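Side-chain contact in uroporphyrin-III C-methyltransferase (PDB 1VE2), which probably catalyses methylation of uroporphyrinogen III with S-adenosyl-L-methionine as methyl donor, a step of porphyrin biosynthesis: residues L129-L134 with V222-E227. Numbering follows the deposited sequence.
Sequences LTHRGL and VGLYGE
The imidazole of His-131 carries Leu-224 on one face and, offset toward the rim of the other, the CG methylene of its own neighbour Arg-132. Methyl CD1 of Leu-224 sits over the ring centre, 3.7 Å from the centroid and 13° off the normal, a CH-pi contact. With CG of His-131 anti to the backbone N (chi1 -169°), the ring reaches out to Leu-224, and chi2 of -102° turns its face onto the methyl. The same methyl also meets Leu-134, whose CD1 is 3.6 Å from Leu-224 CD1 and equally close to Leu-224 CG; ring and leucine approach it roughly at right angles, forming a corner. His-131 and Leu-134 end a type II beta turn with Gly-133 third, closed by the bond from Leu-134 N to His-131 O, and from there both reach Leu-224. Deeper in, Val-222 CA covers one face of the Tyr-225 ring, while Tyr-225 OH lies 4.0 Å from methyl CD2 of Leu-129. Leu-129 and Tyr-225 both rest on Val-217 of strand 214-218, and Leu-100 of the second subunit packs on His-131. The contact thus joins the loop before strand 138-142 to the 3-10 turn and the short helix 225-228, near the dimer interface. It illustrates how one leucine methyl can serve an aromatic face and an aliphatic side chain at once, while the tyrosine hydroxyl is satisfied outside the contact, by a hydrogen bond to Pro-128 O.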
ATOM      1  N   LEU A 129       5.201  10.257   0.434  1.00 21.26           N
ATOM      2  CA  LEU A 129       4.745  10.366   1.815  1.00 20.87           C
ATOM      3  C   LEU A 129       5.943  10.613   2.714  1.00 18.81           C
ATOM      4  O   LEU A 129       5.801  10.987   3.870  1.00 19.82           O
ATOM      5  CB  LEU A 129       4.030   9.082   2.255  1.00 19.79           C
ATOM      6  CG  LEU A 129       2.657   8.885   1.609  1.00 22.83           C
ATOM      7  CD1 LEU A 129       2.067   7.540   2.029  1.00 22.10           C
ATOM      8  CD2 LEU A 129       1.742  10.034   2.021  1.00 21.47           C
ATOM      9  N   THR A 130       7.132  10.377   2.171  1.00 21.93           N
ATOM     10  CA  THR A 130       8.370  10.602   2.903  1.00 20.70           C
ATOM     11  C   THR A 130       9.348  11.266   1.948  1.00 21.86           C
ATOM     12  O   THR A 130       9.244  11.090   0.737  1.00 22.00           O
ATOM     13  CB  THR A 130       8.979   9.283   3.409  1.00 21.40           C
ATOM     14  OG1 THR A 130       9.171   8.391   2.302  1.00 22.21           O
ATOM     15  CG2 THR A 130       8.059   8.632   4.444  1.00 23.09           C
ATOM     16  N   HIS A 131      10.292  12.027   2.495  1.00 21.83           N
ATOM     17  CA  HIS A 131      11.284  12.717   1.679  1.00 23.41           C
ATOM     18  C   HIS A 131      12.392  13.237   2.588  1.00 22.77           C
ATOM     19  O   HIS A 131      12.125  13.728   3.682  1.00 21.63           O
ATOM     20  CB  HIS A 131      10.622  13.874   0.922  1.00 23.91           C
ATOM     21  CG  HIS A 131      11.492  14.481  -0.135  1.00 24.13           C
ATOM     22  ND1 HIS A 131      12.154  15.678   0.044  1.00 27.58           N
ATOM     23  CD2 HIS A 131      11.834  14.044  -1.369  1.00 25.32           C
ATOM     24  CE1 HIS A 131      12.866  15.950  -1.036  1.00 24.54           C
ATOM     25  NE2 HIS A 131      12.691  14.974  -1.907  1.00 26.72           N
ATOM     26  N   ARG A 132      13.637  13.117   2.142  1.00 24.61           N
ATOM     27  CA  ARG A 132      14.769  13.570   2.946  1.00 26.70           C
ATOM     28  C   ARG A 132      14.548  14.956   3.538  1.00 26.94           C
ATOM     29  O   ARG A 132      14.227  15.898   2.826  1.00 26.15           O
ATOM     30  CB  ARG A 132      16.046  13.566   2.105  1.00 28.92           C
ATOM     31  CG  ARG A 132      15.934  14.356   0.815  1.00 30.16           C
ATOM     32  CD  ARG A 132      17.105  14.068  -0.110  1.00 33.61           C
ATOM     33  NE  ARG A 132      18.386  14.447   0.473  1.00 35.57           N
ATOM     34  CZ  ARG A 132      19.555  14.303  -0.146  1.00 37.22           C
ATOM     35  NH1 ARG A 132      19.601  13.786  -1.368  1.00 37.84           N
ATOM     36  NH2 ARG A 132      20.677  14.676   0.456  1.00 35.86           N
ATOM     37  N   GLY A 133      14.697  15.064   4.854  1.00 27.73           N
ATOM     38  CA  GLY A 133      14.529  16.345   5.520  1.00 28.40           C
ATOM     39  C   GLY A 133      13.109  16.800   5.801  1.00 28.49           C
ATOM     40  O   GLY A 133      12.909  17.764   6.543  1.00 30.37           O
ATOM     41  N   LEU A 134      12.121  16.116   5.228  1.00 26.82           N
ATOM     42  CA  LEU A 134      10.724  16.493   5.429  1.00 24.67           C
ATOM     43  C   LEU A 134       9.922  15.459   6.220  1.00 24.78           C
ATOM     44  O   LEU A 134       9.116  15.811   7.087  1.00 26.86           O
ATOM     45  CB  LEU A 134      10.043  16.717   4.072  1.00 24.79           C
ATOM     46  CG  LEU A 134      10.667  17.779   3.160  1.00 24.30           C
ATOM     47  CD1 LEU A 134       9.869  17.886   1.863  1.00 23.33           C
ATOM     48  CD2 LEU A 134      10.679  19.114   3.885  1.00 25.00           C
ATOM     49  N   VAL A 222       4.082  17.498   2.308  1.00 23.80           N
ATOM     50  CA  VAL A 222       3.033  18.008   1.427  1.00 24.49           C
ATOM     51  C   VAL A 222       3.465  19.329   0.775  1.00 26.99           C
ATOM     52  O   VAL A 222       2.869  19.777  -0.213  1.00 26.98           O
ATOM     53  CB  VAL A 222       1.709  18.200   2.214  1.00 24.66           C
ATOM     54  CG1 VAL A 222       0.640  18.802   1.325  1.00 22.39           C
ATOM     55  CG2 VAL A 222       1.222  16.850   2.745  1.00 23.88           C
ATOM     56  N   GLY A 223       4.520  19.936   1.313  1.00 27.60           N
ATOM     57  CA  GLY A 223       5.004  21.188   0.757  1.00 28.94           C
ATOM     58  C   GLY A 223       5.553  21.026  -0.646  1.00 29.67           C
ATOM     59  O   GLY A 223       5.728  22.002  -1.371  1.00 30.49           O
ATOM     60  N   LEU A 224       5.822  19.787  -1.041  1.00 28.81           N
ATOM     61  CA  LEU A 224       6.356  19.506  -2.372  1.00 28.22           C
ATOM     62  C   LEU A 224       5.264  19.223  -3.399  1.00 27.73           C
ATOM     63  O   LEU A 224       5.534  19.156  -4.599  1.00 29.61           O
ATOM     64  CB  LEU A 224       7.258  18.276  -2.324  1.00 27.76           C
ATOM     65  CG  LEU A 224       8.538  18.263  -1.494  1.00 29.64           C
ATOM     66  CD1 LEU A 224       9.099  16.849  -1.492  1.00 28.96           C
ATOM     67  CD2 LEU A 224       9.543  19.246  -2.070  1.00 28.27           C
ATOM     68  N   TYR A 225       4.037  19.051  -2.926  1.00 27.26           N
ATOM     69  CA  TYR A 225       2.933  18.689  -3.802  1.00 27.34           C
ATOM     70  C   TYR A 225       2.597  19.642  -4.939  1.00 28.65           C
ATOM     71  O   TYR A 225       2.157  19.202  -6.000  1.00 28.40           O
ATOM     72  CB  TYR A 225       1.697  18.391  -2.952  1.00 26.53           C
ATOM     73  CG  TYR A 225       1.801  17.076  -2.183  1.00 25.74           C
ATOM     74  CD1 TYR A 225       3.025  16.406  -2.061  1.00 26.12           C
ATOM     75  CD2 TYR A 225       0.681  16.505  -1.582  1.00 27.17           C
ATOM     76  CE1 TYR A 225       3.125  15.199  -1.361  1.00 25.48           C
ATOM     77  CE2 TYR A 225       0.769  15.297  -0.877  1.00 25.47           C
ATOM     78  CZ  TYR A 225       1.991  14.653  -0.772  1.00 26.58           C
ATOM     79  OH  TYR A 225       2.083  13.470  -0.072  1.00 24.09           O
ATOM     80  N   GLY A 226       2.807  20.939  -4.731  1.00 29.18           N
ATOM     81  CA  GLY A 226       2.514  21.899  -5.781  1.00 29.70           C
ATOM     82  C   GLY A 226       3.370  21.662  -7.010  1.00 32.37           C
ATOM     83  O   GLY A 226       2.888  21.712  -8.141  1.00 34.44           O
ATOM     84  N   GLU A 227       4.646  21.382  -6.790  1.00 32.48           N
ATOM     85  CA  GLU A 227       5.570  21.152  -7.886  1.00 33.73           C
ATOM     86  C   GLU A 227       5.457  19.750  -8.484  1.00 34.90           C
ATOM     87  O   GLU A 227       5.806  19.539  -9.644  1.00 34.74           O
ATOM     88  CB  GLU A 227       6.997  21.421  -7.398  1.00 35.69           C
ATOM     89  CG  GLU A 227       8.106  21.061  -8.377  1.00 39.14           C
ATOM     90  CD  GLU A 227       9.475  21.512  -7.890  1.00 39.70           C
ATOM     91  OE1 GLU A 227       9.708  21.492  -6.661  1.00 43.33           O
ATOM     92  OE2 GLU A 227      10.322  21.873  -8.730  1.00 42.51           O
TER